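Local atomic coordinates of 2-hydroxyhepta-2,4-diene-1,7-dioate isomerase (Mycobacterium marinum, PDB entry 3QDF), a protein that probably acts as an isomerase of the fumarylacetoacetate hydrolase family, in a pathway of homoprotocatechuate breakdown, and binds zinc. Residues Asp189-Thr194 and His203-Leu208; Tyr147-Asp152 and Ile251-Ile256; Cys132-Ala137 and Ile220-Thr225; Ala64-Cys69 and Thr225-Asp230. One frame throughout, in Å; residues are numbered along the deposited sequence.

Overall arrangement
Interaction 2 is the buried core contact, a seam of isoleucines between strands 144-155 and 248-253. Interaction 1 lies on the outer hairpin of the five-stranded sheet and is partly exposed, joined by backbone hydrogen bonds, an aspartate-arginine salt bridge and a zinc ion. The two touch, since strands 191-196 and 248-253 are neighbours, and Arg205 of the one pairs with Glu254 of the other. Interactions 3 and 4, their centres about 11 Å apart, share Thr225, since 220-225 and 225-230 follow one another from helix 213-223 toward strand 231-233. Interaction 3, nearer the surface, relies on backbone groups and a serine, whereas interaction 4 turns on one buried aspartate.

Interaction 1 (Asp189-Thr194 and His203-Leu208); sequences DLELRT and HARTSL. With ZN (zinc ion), chain C.
Leu192 and Ala204 form a hydrogen-bonded pair of the antiparallel hairpin 191-196/199-205, Leu192 N to Ala204 O at 2.6 Å and Ala204 N to Leu192 O at 3.0 Å. The strand axes run at 160° to one another. Glu191 with Arg205 and Arg193 with His203 are the flanking non-hydrogen-bonded pairs, so these four long polar side chains share one face. Beyond the strands Thr206 N still donates to Leu190 O. Leu190 N donates to Thr206 OG1 at 2.8 Å, the hydroxyl standing in for a backbone acceptor; Thr206 OG1 is also bonded to Pro187 O.

Arg205 bends at its third torsion and grips Asp189 side-on. NE reaches Asp189 OD1 at 2.8 Å, within its own guanidinium plane, although the carboxylate is turned 77° from that plane; NH1 donates to Asp189 O at 3.0 Å and also pairs with Glu254. Ser207 OG reaches the same Asp189 OD1 at 2.7 Å from the other face of the carboxylate. Glu191 extends with CG anti to its backbone N (chi1 -177°), which carries OE1 to the edge of the His203 ring. Glu191 OE1 and His203 NE2 each bind the zinc ion at 2.1 Å. The metal thus cross-links neighbouring strands through a carboxylate oxygen and an imidazole nitrogen, which lie 3.2 Å apart as fellow ligands and not as a hydrogen bond.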
loop_
_atom_site.group_PDB
_atom_site.type_symbol
_atom_site.label_atom_id
_atom_site.label_comp_id
_atom_site.label_asym_id
_atom_site.label_seq_id
_atom_site.Cartn_x
_atom_site.Cartn_y
_atom_site.Cartn_z
ATOM N N ASP A 189 -7.425 -11.436 9.621
ATOM C CA ASP A 189 -8.044 -12.404 8.719
ATOM C C ASP A 189 -8.865 -11.747 7.626
ATOM O O ASP A 189 -10.091 -11.858 7.604
ATOM C CB ASP A 189 -8.923 -13.387 9.495
ATOM C CG ASP A 189 -9.390 -14.545 8.634
ATOM O OD1 ASP A 189 -8.727 -14.832 7.622
ATOM O OD2 ASP A 189 -10.426 -15.158 8.964
ATOM N N LEU A 190 -8.188 -11.080 6.705
ATOM C CA LEU A 190 -8.876 -10.376 5.643
ATOM C C LEU A 190 -8.530 -11.022 4.328
ATOM O O LEU A 190 -7.383 -11.415 4.116
ATOM C CB LEU A 190 -8.408 -8.922 5.597
ATOM C CG LEU A 190 -8.624 -8.025 6.804
ATOM C CD1 LEU A 190 -8.001 -6.635 6.502
ATOM C CD2 LEU A 190 -10.116 -7.923 7.165
ATOM N N GLU A 191 -9.509 -11.106 3.429
ATOM C CA GLU A 191 -9.223 -11.624 2.099
ATOM C C GLU A 191 -8.397 -10.633 1.282
ATOM O O GLU A 191 -8.628 -9.434 1.346
ATOM C CB GLU A 191 -10.497 -11.937 1.323
ATOM C CG GLU A 191 -10.150 -12.550 -0.027
ATOM C CD GLU A 191 -11.347 -12.826 -0.891
ATOM O OE1 GLU A 191 -11.977 -13.871 -0.674
ATOM O OE2 GLU A 191 -11.638 -12.005 -1.796
ATOM N N LEU A 192 -7.461 -11.154 0.490
ATOM C CA LEU A 192 -6.755 -10.357 -0.505
ATOM C C LEU A 192 -6.894 -11.010 -1.887
ATOM O O LEU A 192 -6.631 -12.205 -2.056
ATOM C CB LEU A 192 -5.277 -10.191 -0.115
ATOM C CG LEU A 192 -4.297 -9.446 -1.020
ATOM C CD1 LEU A 192 -2.996 -9.161 -0.236
ATOM C CD2 LEU A 192 -3.986 -10.211 -2.325
ATOM N N ARG A 193 -7.281 -10.217 -2.875
ATOM C CA ARG A 193 -7.515 -10.732 -4.210
ATOM C C ARG A 193 -6.858 -9.798 -5.203
ATOM O O ARG A 193 -7.109 -8.591 -5.180
ATOM C CB ARG A 193 -9.026 -10.816 -4.465
ATOM C CG ARG A 193 -9.458 -11.561 -5.739
ATOM C CD ARG A 193 -10.999 -11.629 -5.792
ATOM N NE ARG A 193 -11.608 -10.381 -6.268
ATOM C CZ ARG A 193 -12.332 -9.532 -5.533
ATOM N NH1 ARG A 193 -12.576 -9.752 -4.244
ATOM N NH2 ARG A 193 -12.822 -8.441 -6.102
ATOM N N THR A 194 -6.032 -10.355 -6.079
ATOM C CA THR A 194 -5.403 -9.596 -7.162
ATOM C C THR A 194 -5.908 -10.033 -8.537
ATOM O O THR A 194 -5.979 -11.231 -8.851
ATOM C CB THR A 194 -3.860 -9.723 -7.146
ATOM O OG1 THR A 194 -3.361 -9.365 -5.850
ATOM C CG2 THR A 194 -3.243 -8.820 -8.213
ATOM N N HIS A 203 -5.430 -15.024 -4.520
ATOM C CA HIS A 203 -6.691 -15.158 -3.808
ATOM C C HIS A 203 -6.401 -15.862 -2.503
ATOM O O HIS A 203 -6.311 -17.087 -2.467
ATOM C CB HIS A 203 -7.684 -15.948 -4.668
ATOM C CG HIS A 203 -9.118 -15.753 -4.291
ATOM N ND1 HIS A 203 -10.119 -16.567 -4.770
ATOM C CD2 HIS A 203 -9.723 -14.858 -3.473
ATOM C CE1 HIS A 203 -11.284 -16.173 -4.280
ATOM N NE2 HIS A 203 -11.072 -15.139 -3.486
ATOM N N ALA A 204 -6.220 -15.083 -1.436
ATOM C CA ALA A 204 -5.831 -15.647 -0.141
ATOM C C ALA A 204 -6.235 -14.740 1.010
ATOM O O ALA A 204 -6.703 -13.632 0.794
ATOM C CB ALA A 204 -4.313 -15.925 -0.112
ATOM N N ARG A 205 -6.076 -15.217 2.236
ATOM C CA ARG A 205 -6.437 -14.429 3.418
ATOM C C ARG A 205 -5.176 -14.085 4.206
ATOM O O ARG A 205 -4.230 -14.882 4.249
ATOM C CB ARG A 205 -7.446 -15.180 4.295
ATOM C CG ARG A 205 -8.680 -15.685 3.550
ATOM C CD ARG A 205 -9.746 -16.182 4.524
ATOM N NE ARG A 205 -10.317 -15.062 5.272
ATOM C CZ ARG A 205 -11.286 -14.265 4.824
ATOM N NH1 ARG A 205 -11.725 -13.254 5.575
ATOM N NH2 ARG A 205 -11.823 -14.465 3.622
ATOM N N THR A 206 -5.164 -12.906 4.819
ATOM C CA THR A 206 -4.036 -12.468 5.633
ATOM C C THR A 206 -3.802 -13.383 6.848
ATOM O O THR A 206 -2.744 -13.317 7.463
ATOM C CB THR A 206 -4.204 -11.006 6.105
ATOM O OG1 THR A 206 -5.388 -10.892 6.910
ATOM C CG2 THR A 206 -4.311 -10.061 4.892
ATOM N N SER A 207 -4.771 -14.255 7.173
ATOM C CA SER A 207 -4.589 -15.229 8.251
ATOM C C SER A 207 -3.537 -16.285 7.889
ATOM O O SER A 207 -3.118 -17.070 8.744
ATOM C CB SER A 207 -5.912 -15.902 8.646
ATOM O OG SER A 207 -6.585 -16.419 7.512
ATOM N N LEU A 208 -3.110 -16.288 6.628
ATOM C CA LEU A 208 -2.043 -17.187 6.172
ATOM C C LEU A 208 -0.645 -16.572 6.266
ATOM O O LEU A 208 0.340 -17.199 5.846
ATOM C CB LEU A 208 -2.317 -17.667 4.742
ATOM C CG LEU A 208 -3.569 -18.532 4.506
ATOM C CD1 LEU A 208 -3.787 -18.712 3.007
ATOM C CD2 LEU A 208 -3.477 -19.912 5.197
HETATM ZN ZN ZN C . -12.782 -14.350 -2.598
#

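Interaction 2 (Tyr147-Asp152 and Ile251-Ile256); sequences YTIGND and ITIEGI. With ZN (zinc ion), chain B.
Asp152 OD2, one residue beyond the Asn151 that packs against Ile251, is held by two partners: it binds the zinc ion at 2.1 Å and accepts a hydrogen bond from Lys169. Glu121 and Glu123 complete the protein's share of this site, with water 1 at 2.3 Å from the metal, an acidic trio characteristic of the fumarylacetoacetate hydrolase family. The other carboxylate oxygen, OD1, pairs with Lys97, which helps fix the orientation of the carboxylate.

The contact itself is apolar. Ile149 carries most of it, its two branches dividing the work. With CG1 anti to the carbonyl carbon (chi1 -51°), that branch touches both Ile253 CD1, 3.8 Å from Ile149 CG1, and Ile256 CG2, 3.9 Å from the same atom. The other branch presses on Ile251, and the methyl pair Ile149 CG2 to Ile251 CG2 is tight at 3.4 Å. Ile149 and its three isoleucine partners point antiparallel and overlap along their flanks. Ile251 CD1 lies across the Asn151 side chain, 3.5 Å from its CB; the amide end turns to polar company, OD1 accepting from Glu121 N. At the far end Ile256 CD1 meets Tyr147 CB at 3.9 Å. Ile149, Ile251 and Ile253 suit strands, whose extended backbone tolerates branching at CB; Ile256 adds its side chain from the following loop.

No hydrogen bond joins the two segments. Strand 144-155 takes its backbone partners from strands 118-128 and 175-182, while strand 248-253 lies beside 191-196 in the five-stranded sheet, so the isoleucines fill the interface between two layers of strands.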
loop_
_atom_site.group_PDB
_atom_site.type_symbol
_atom_site.label_atom_id
_atom_site.label_comp_id
_atom_site.label_asym_id
_atom_site.label_seq_id
_atom_site.Cartn_x
_atom_site.Cartn_y
_atom_site.Cartn_z
ATOM N N TYR A 147 -4.575 0.649 7.832
ATOM C CA TYR A 147 -4.153 -0.297 6.800
ATOM C C TYR A 147 -4.556 0.173 5.431
ATOM O O TYR A 147 -5.609 0.780 5.257
ATOM C CB TYR A 147 -4.687 -1.715 7.092
ATOM C CG TYR A 147 -4.243 -2.158 8.470
ATOM C CD1 TYR A 147 -2.971 -2.722 8.663
ATOM C CD2 TYR A 147 -5.047 -1.921 9.589
ATOM C CE1 TYR A 147 -2.533 -3.082 9.945
ATOM C CE2 TYR A 147 -4.615 -2.269 10.888
ATOM C CZ TYR A 147 -3.356 -2.854 11.041
ATOM O OH TYR A 147 -2.928 -3.222 12.283
ATOM N N THR A 148 -3.711 -0.129 4.465
ATOM C CA THR A 148 -4.004 0.192 3.080
ATOM C C THR A 148 -3.484 -0.930 2.213
ATOM O O THR A 148 -3.195 -2.044 2.719
ATOM C CB THR A 148 -3.440 1.587 2.697
ATOM O OG1 THR A 148 -3.957 2.002 1.419
ATOM C CG2 THR A 148 -1.880 1.596 2.699
ATOM N N ILE A 149 -3.394 -0.679 0.911
ATOM C CA ILE A 149 -2.975 -1.720 -0.026
ATOM C C ILE A 149 -1.711 -1.278 -0.705
ATOM O O ILE A 149 -1.552 -0.095 -1.014
ATOM C CB ILE A 149 -4.066 -2.033 -1.098
ATOM C CG1 ILE A 149 -5.425 -2.293 -0.421
ATOM C CG2 ILE A 149 -3.651 -3.256 -1.953
ATOM C CD1 ILE A 149 -6.609 -2.437 -1.384
ATOM N N GLY A 150 -0.792 -2.214 -0.899
ATOM C CA GLY A 150 0.393 -1.966 -1.689
ATOM C C GLY A 150 0.538 -2.967 -2.815
ATOM O O GLY A 150 0.037 -4.113 -2.732
ATOM N N ASN A 151 1.202 -2.522 -3.887
ATOM C CA ASN A 151 1.612 -3.393 -4.982
ATOM C C ASN A 151 3.135 -3.377 -5.040
ATOM O O ASN A 151 3.746 -2.398 -5.527
ATOM C CB ASN A 151 1.017 -2.918 -6.328
ATOM C CG ASN A 151 1.186 -3.947 -7.451
ATOM O OD1 ASN A 151 1.995 -4.859 -7.351
ATOM N ND2 ASN A 151 0.417 -3.785 -8.531
ATOM N N ASP A 152 3.752 -4.451 -4.538
ATOM C CA ASP A 152 5.217 -4.547 -4.518
ATOM C C ASP A 152 5.768 -4.946 -5.899
ATOM O O ASP A 152 6.187 -6.107 -6.140
ATOM C CB ASP A 152 5.658 -5.540 -3.442
ATOM C CG ASP A 152 7.169 -5.622 -3.311
ATOM O OD1 ASP A 152 7.866 -4.708 -3.810
ATOM O OD2 ASP A 152 7.658 -6.589 -2.702
ATOM N N ILE A 251 -5.861 -4.829 -6.925
ATOM C CA ILE A 251 -5.719 -5.593 -5.694
ATOM C C ILE A 251 -6.838 -5.131 -4.764
ATOM O O ILE A 251 -6.988 -3.918 -4.492
ATOM C CB ILE A 251 -4.335 -5.326 -5.030
ATOM C CG1 ILE A 251 -3.193 -5.610 -6.017
ATOM C CG2 ILE A 251 -4.151 -6.119 -3.738
ATOM C CD1 ILE A 251 -1.955 -4.649 -5.827
ATOM N N THR A 252 -7.629 -6.090 -4.284
ATOM C CA THR A 252 -8.710 -5.800 -3.352
ATOM C C THR A 252 -8.412 -6.469 -2.019
ATOM O O THR A 252 -8.087 -7.669 -1.969
ATOM C CB THR A 252 -10.080 -6.318 -3.900
ATOM O OG1 THR A 252 -10.381 -5.640 -5.118
ATOM C CG2 THR A 252 -11.238 -6.067 -2.892
ATOM N N ILE A 253 -8.503 -5.693 -0.944
ATOM C CA ILE A 253 -8.455 -6.254 0.380
ATOM C C ILE A 253 -9.762 -5.977 1.107
ATOM O O ILE A 253 -10.232 -4.848 1.149
ATOM C CB ILE A 253 -7.242 -5.762 1.190
ATOM C CG1 ILE A 253 -5.950 -6.117 0.443
ATOM C CG2 ILE A 253 -7.251 -6.413 2.625
ATOM C CD1 ILE A 253 -4.651 -5.623 1.145
ATOM N N GLU A 254 -10.352 -7.045 1.634
ATOM C CA GLU A 254 -11.567 -6.978 2.438
ATOM C C GLU A 254 -11.447 -5.942 3.578
ATOM O O GLU A 254 -10.439 -5.889 4.273
ATOM C CB GLU A 254 -11.853 -8.368 2.998
ATOM C CG GLU A 254 -13.070 -8.483 3.938
ATOM C CD GLU A 254 -13.186 -9.892 4.515
ATOM O OE1 GLU A 254 -12.240 -10.685 4.342
ATOM O OE2 GLU A 254 -14.219 -10.217 5.134
ATOM N N GLY A 255 -12.472 -5.107 3.736
ATOM C CA GLY A 255 -12.484 -4.071 4.744
ATOM C C GLY A 255 -11.707 -2.829 4.358
ATOM O O GLY A 255 -11.677 -1.867 5.116
ATOM N N ILE A 256 -11.067 -2.841 3.186
ATOM C CA ILE A 256 -10.254 -1.694 2.756
ATOM C C ILE A 256 -10.796 -1.121 1.450
ATOM O O ILE A 256 -11.318 -0.007 1.422
ATOM C CB ILE A 256 -8.747 -2.063 2.606
ATOM C CG1 ILE A 256 -8.221 -2.709 3.906
ATOM C CG2 ILE A 256 -7.930 -0.817 2.186
ATOM C CD1 ILE A 256 -6.722 -2.926 3.975
HETATM ZN ZN ZN B . 6.643 -8.112 -1.634
HETATM O O HOH W 1 6.897 -7.187 0.428
#

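Interaction 3 (Cys132-Ala137 and Ile220-Thr225); sequences CKDVSA and ISAVMT. With EDO (1,2-ethanediol), chain F.
Ser221 sets its OG between its backbone N and carbonyl carbon (chi1 75°), and this turns the hydroxyl to the chain at Asp134 and Val135. Asp134 answers with a left-handed backbone conformation (phi 56°), which brings two successive amides to the same serine. Asp134 N donates to Ser221 O at 2.8 Å, approaching from well above the carbonyl plane, and Val135 N donates to Ser221 OG at 3.0 Å. That hydroxyl is in turn bonded to Val217 O, so one small residue links helix and loop through both backbone and side chain.

Farther along, Thr225 CA makes a C-H...O contact with Cys132 O at 3.5 Å, and the aliphatic part of Lys133 runs obliquely over Thr225, CD to OG1 at 3.6 Å. A 1,2-ethanediol, probably from the crystallisation liquor, sits beside Lys133 and Asp134, its O2 donating to Val223 O at 2.9 Å.

Serine is short enough to let the loop lie close and polar enough to accept from Val135 N. The loop between strands 118-128 and 144-155 is thus pinned to the C-terminal end of helix 213-223, away from the zinc sites, by hydrogen bonds more than by apolar burial.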
loop_
_atom_site.group_PDB
_atom_site.type_symbol
_atom_site.label_atom_id
_atom_site.label_comp_id
_atom_site.label_asym_id
_atom_site.label_seq_id
_atom_site.Cartn_x
_atom_site.Cartn_y
_atom_site.Cartn_z
ATOM N N CYS A 132 8.201 5.641 16.447
ATOM C CA CYS A 132 8.370 4.503 17.359
ATOM C C CYS A 132 9.608 3.681 17.043
ATOM O O CYS A 132 10.107 3.695 15.913
ATOM C CB CYS A 132 7.129 3.598 17.370
ATOM S SG CYS A 132 6.688 2.926 15.774
ATOM N N LYS A 133 10.038 2.918 18.041
ATOM C CA LYS A 133 11.288 2.199 18.016
ATOM C C LYS A 133 11.135 1.163 19.123
ATOM O O LYS A 133 10.579 1.481 20.169
ATOM C CB LYS A 133 12.383 3.210 18.370
ATOM C CG LYS A 133 13.761 2.721 18.555
ATOM C CD LYS A 133 14.723 3.948 18.780
ATOM C CE LYS A 133 15.141 4.189 20.258
ATOM N NZ LYS A 133 14.184 5.053 21.021
ATOM N N ASP A 134 11.618 -0.050 18.888
ATOM C CA ASP A 134 11.636 -1.119 19.877
ATOM C C ASP A 134 10.234 -1.426 20.440
ATOM O O ASP A 134 10.064 -1.618 21.639
ATOM C CB ASP A 134 12.608 -0.784 21.011
ATOM C CG ASP A 134 14.051 -0.692 20.543
ATOM O OD1 ASP A 134 14.530 -1.652 19.891
ATOM O OD2 ASP A 134 14.710 0.324 20.859
ATOM N N VAL A 135 9.248 -1.463 19.558
ATOM C CA VAL A 135 7.881 -1.746 19.950
ATOM C C VAL A 135 7.676 -3.255 20.061
ATOM O O VAL A 135 8.106 -3.993 19.170
ATOM C CB VAL A 135 6.921 -1.122 18.903
ATOM C CG1 VAL A 135 5.536 -1.639 19.032
ATOM C CG2 VAL A 135 6.932 0.408 19.091
ATOM N N SER A 136 7.025 -3.721 21.136
ATOM C CA SER A 136 6.655 -5.139 21.204
ATOM C C SER A 136 5.498 -5.408 20.225
ATOM O O SER A 136 4.770 -4.491 19.827
ATOM C CB SER A 136 6.231 -5.520 22.622
ATOM O OG SER A 136 4.932 -4.974 22.847
ATOM N N ALA A 137 5.340 -6.661 19.829
ATOM C CA ALA A 137 4.272 -7.065 18.905
ATOM C C ALA A 137 2.899 -6.667 19.441
ATOM O O ALA A 137 2.063 -6.156 18.693
ATOM C CB ALA A 137 4.326 -8.610 18.667
ATOM N N ILE A 220 10.753 -5.049 12.588
ATOM C CA ILE A 220 11.282 -3.850 11.918
ATOM C C ILE A 220 11.688 -2.722 12.912
ATOM O O ILE A 220 12.736 -2.079 12.737
ATOM C CB ILE A 220 10.283 -3.314 10.856
ATOM C CG1 ILE A 220 10.066 -4.365 9.748
ATOM C CG2 ILE A 220 10.737 -1.929 10.306
ATOM C CD1 ILE A 220 8.883 -4.043 8.775
ATOM N N SER A 221 10.864 -2.483 13.940
ATOM C CA SER A 221 11.119 -1.364 14.858
ATOM C C SER A 221 12.283 -1.667 15.825
ATOM O O SER A 221 12.826 -0.751 16.477
ATOM C CB SER A 221 9.854 -0.977 15.622
ATOM O OG SER A 221 9.574 -1.935 16.630
ATOM N N ALA A 222 12.673 -2.942 15.909
ATOM C CA ALA A 222 13.905 -3.323 16.604
ATOM C C ALA A 222 15.157 -2.990 15.769
ATOM O O ALA A 222 16.265 -2.933 16.309
ATOM C CB ALA A 222 13.898 -4.828 16.983
ATOM N N VAL A 223 14.974 -2.814 14.463
ATOM C CA VAL A 223 16.054 -2.463 13.542
ATOM C C VAL A 223 16.126 -0.926 13.391
ATOM O O VAL A 223 17.164 -0.305 13.627
ATOM C CB VAL A 223 15.832 -3.115 12.150
ATOM C CG1 VAL A 223 16.918 -2.676 11.162
ATOM C CG2 VAL A 223 15.815 -4.666 12.273
ATOM N N MET A 224 14.997 -0.320 13.046
ATOM C CA MET A 224 15.005 1.071 12.670
ATOM C C MET A 224 13.796 1.831 13.214
ATOM O O MET A 224 12.680 1.278 13.300
ATOM C CB MET A 224 15.025 1.165 11.138
ATOM C CG MET A 224 13.826 0.470 10.459
ATOM S SD MET A 224 13.911 0.534 8.650
ATOM C CE MET A 224 15.171 -0.717 8.334
ATOM N N THR A 225 14.015 3.098 13.557
ATOM C CA THR A 225 12.924 3.984 13.913
ATOM C C THR A 225 11.914 4.076 12.777
ATOM O O THR A 225 12.274 4.238 11.585
ATOM C CB THR A 225 13.444 5.405 14.292
ATOM O OG1 THR A 225 14.177 5.318 15.511
ATOM C CG2 THR A 225 12.306 6.393 14.472
HETATM C C1 EDO F . 16.447 1.011 17.945
HETATM O O1 EDO F . 15.580 -0.114 17.850
HETATM C C2 EDO F . 16.645 1.464 16.517
HETATM O O2 EDO F . 17.921 0.990 16.071
#

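Interaction 4 (Ala64-Cys69 and Thr225-Asp230); sequences ASKVVC and TLLPGD
Lys66 and Ser65 converge on the carboxylate of Asp230, the serine hydroxyl going to OD1 and the lysine ammonium to OD2. Asp230 holds CG anti to its carbonyl carbon (chi1 -76°), which turns the carboxylate to meet them. Lys66 leaves its backbone with CG between N and the carbonyl carbon (chi1 58°), runs extended past the aspartate, and bends only at its last torsion, which drops NZ onto two acceptors. It reaches Asp230 OD2 at 2.8 Å on the syn side, somewhat out of the carboxylate plane, and Thr225 O at 2.8 Å in the plane of that carbonyl. Leu227 N also donates to Asp230 OD2, at 2.7 Å, arriving from the opposite face of the carboxylate to the lysine.

The second oxygen, Asp230 OD1, receives Ser65 OG at 2.6 Å on its syn lone pair. Weak bonds from the amides of Ser65 and Lys66 add to it, as does a water that also joins Ser65 N to Pro228 O.

Leu227 to Asp230 form a type II beta turn, closed by Asp230 N to Leu227 O, and Gly229 occupies the position where positive phi suits glycine. The turn leads into strand 231-233, which runs parallel to strand 67-70, so Asp230 ties the two segments together close to where these paired strands begin. A carboxylate fits here because it can accept amides, a hydroxyl and a lysine together, and these probably favour its ionised form.

Deeper in, Val68 CG2 meets Leu226 CD2 at 4.2 Å, and Ile220 of helix 213-223 packs against both residues.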
loop_
_atom_site.group_PDB
_atom_site.type_symbol
_atom_site.label_atom_id
_atom_site.label_comp_id
_atom_site.label_asym_id
_atom_site.label_seq_id
_atom_site.Cartn_x
_atom_site.Cartn_y
_atom_site.Cartn_z
ATOM N N ALA A 64 5.211 8.761 2.581
ATOM C CA ALA A 64 6.046 7.977 3.479
ATOM C C ALA A 64 7.521 8.376 3.375
ATOM O O ALA A 64 8.034 8.595 2.270
ATOM C CB ALA A 64 5.888 6.495 3.169
ATOM N N SER A 65 8.227 8.412 4.503
ATOM C CA SER A 65 9.664 8.640 4.443
ATOM C C SER A 65 10.385 7.406 3.916
ATOM O O SER A 65 11.461 7.507 3.301
ATOM C CB SER A 65 10.245 9.057 5.806
ATOM O OG SER A 65 10.451 7.927 6.662
ATOM N N LYS A 66 9.810 6.239 4.171
ATOM C CA LYS A 66 10.391 5.001 3.679
ATOM C C LYS A 66 9.316 3.956 3.603
ATOM O O LYS A 66 8.300 4.048 4.273
ATOM C CB LYS A 66 11.551 4.510 4.560
ATOM C CG LYS A 66 11.161 4.258 6.057
ATOM C CD LYS A 66 12.413 3.737 6.796
ATOM C CE LYS A 66 12.222 3.620 8.309
ATOM N NZ LYS A 66 12.026 4.985 8.930
ATOM N N VAL A 67 9.575 2.949 2.781
ATOM C CA VAL A 67 8.692 1.821 2.629
ATOM C C VAL A 67 9.477 0.592 3.041
ATOM O O VAL A 67 10.422 0.212 2.356
ATOM C CB VAL A 67 8.230 1.695 1.143
ATOM C CG1 VAL A 67 7.275 0.503 0.970
ATOM C CG2 VAL A 67 7.577 3.009 0.677
ATOM N N VAL A 68 9.110 -0.028 4.162
ATOM C CA VAL A 68 9.848 -1.213 4.637
ATOM C C VAL A 68 8.983 -2.392 4.239
ATOM O O VAL A 68 7.752 -2.322 4.337
ATOM C CB VAL A 68 10.101 -1.202 6.161
ATOM C CG1 VAL A 68 11.171 -2.234 6.541
ATOM C CG2 VAL A 68 10.554 0.178 6.633
ATOM N N CYS A 69 9.605 -3.460 3.750
ATOM C CA CYS A 69 8.867 -4.559 3.169
ATOM C C CYS A 69 9.339 -5.907 3.676
ATOM O O CYS A 69 10.517 -6.104 3.993
ATOM C CB CYS A 69 9.026 -4.571 1.658
ATOM S SG CYS A 69 8.673 -3.040 0.843
ATOM N N THR A 225 14.015 3.098 13.557
ATOM C CA THR A 225 12.924 3.984 13.913
ATOM C C THR A 225 11.914 4.076 12.777
ATOM O O THR A 225 12.274 4.238 11.585
ATOM C CB THR A 225 13.444 5.405 14.292
ATOM O OG1 THR A 225 14.177 5.318 15.511
ATOM C CG2 THR A 225 12.306 6.393 14.472
ATOM N N LEU A 226 10.640 3.983 13.155
ATOM C CA LEU A 226 9.544 4.101 12.224
ATOM C C LEU A 226 8.880 5.435 12.472
ATOM O O LEU A 226 8.676 5.821 13.613
ATOM C CB LEU A 226 8.548 2.958 12.420
ATOM C CG LEU A 226 9.035 1.606 11.896
ATOM C CD1 LEU A 226 8.103 0.562 12.441
ATOM C CD2 LEU A 226 9.067 1.588 10.318
ATOM N N LEU A 227 8.558 6.145 11.400
ATOM C CA LEU A 227 8.030 7.509 11.506
ATOM C C LEU A 227 6.569 7.577 11.077
ATOM O O LEU A 227 6.143 6.754 10.286
ATOM C CB LEU A 227 8.899 8.447 10.657
ATOM C CG LEU A 227 10.363 8.529 11.118
ATOM C CD1 LEU A 227 11.195 9.359 10.156
ATOM C CD2 LEU A 227 10.454 9.109 12.562
ATOM N N PRO A 228 5.793 8.567 11.591
ATOM C CA PRO A 228 4.406 8.709 11.130
ATOM C C PRO A 228 4.339 8.795 9.597
ATOM O O PRO A 228 5.044 9.594 8.992
ATOM C CB PRO A 228 3.946 10.027 11.744
ATOM C CG PRO A 228 4.986 10.417 12.727
ATOM C CD PRO A 228 6.260 9.744 12.353
ATOM N N GLY A 229 3.522 7.944 8.987
ATOM C CA GLY A 229 3.434 7.895 7.545
ATOM C C GLY A 229 4.267 6.804 6.896
ATOM O O GLY A 229 4.011 6.465 5.744
ATOM N N ASP A 230 5.248 6.243 7.612
ATOM C CA ASP A 230 6.001 5.104 7.069
ATOM C C ASP A 230 5.088 3.955 6.654
ATOM O O ASP A 230 4.118 3.650 7.321
ATOM C CB ASP A 230 7.101 4.604 8.009
ATOM C CG ASP A 230 8.338 5.521 8.012
ATOM O OD1 ASP A 230 8.421 6.451 7.170
ATOM O OD2 ASP A 230 9.230 5.321 8.870
HETATM O O HOH W 2 7.007 8.823 7.079
#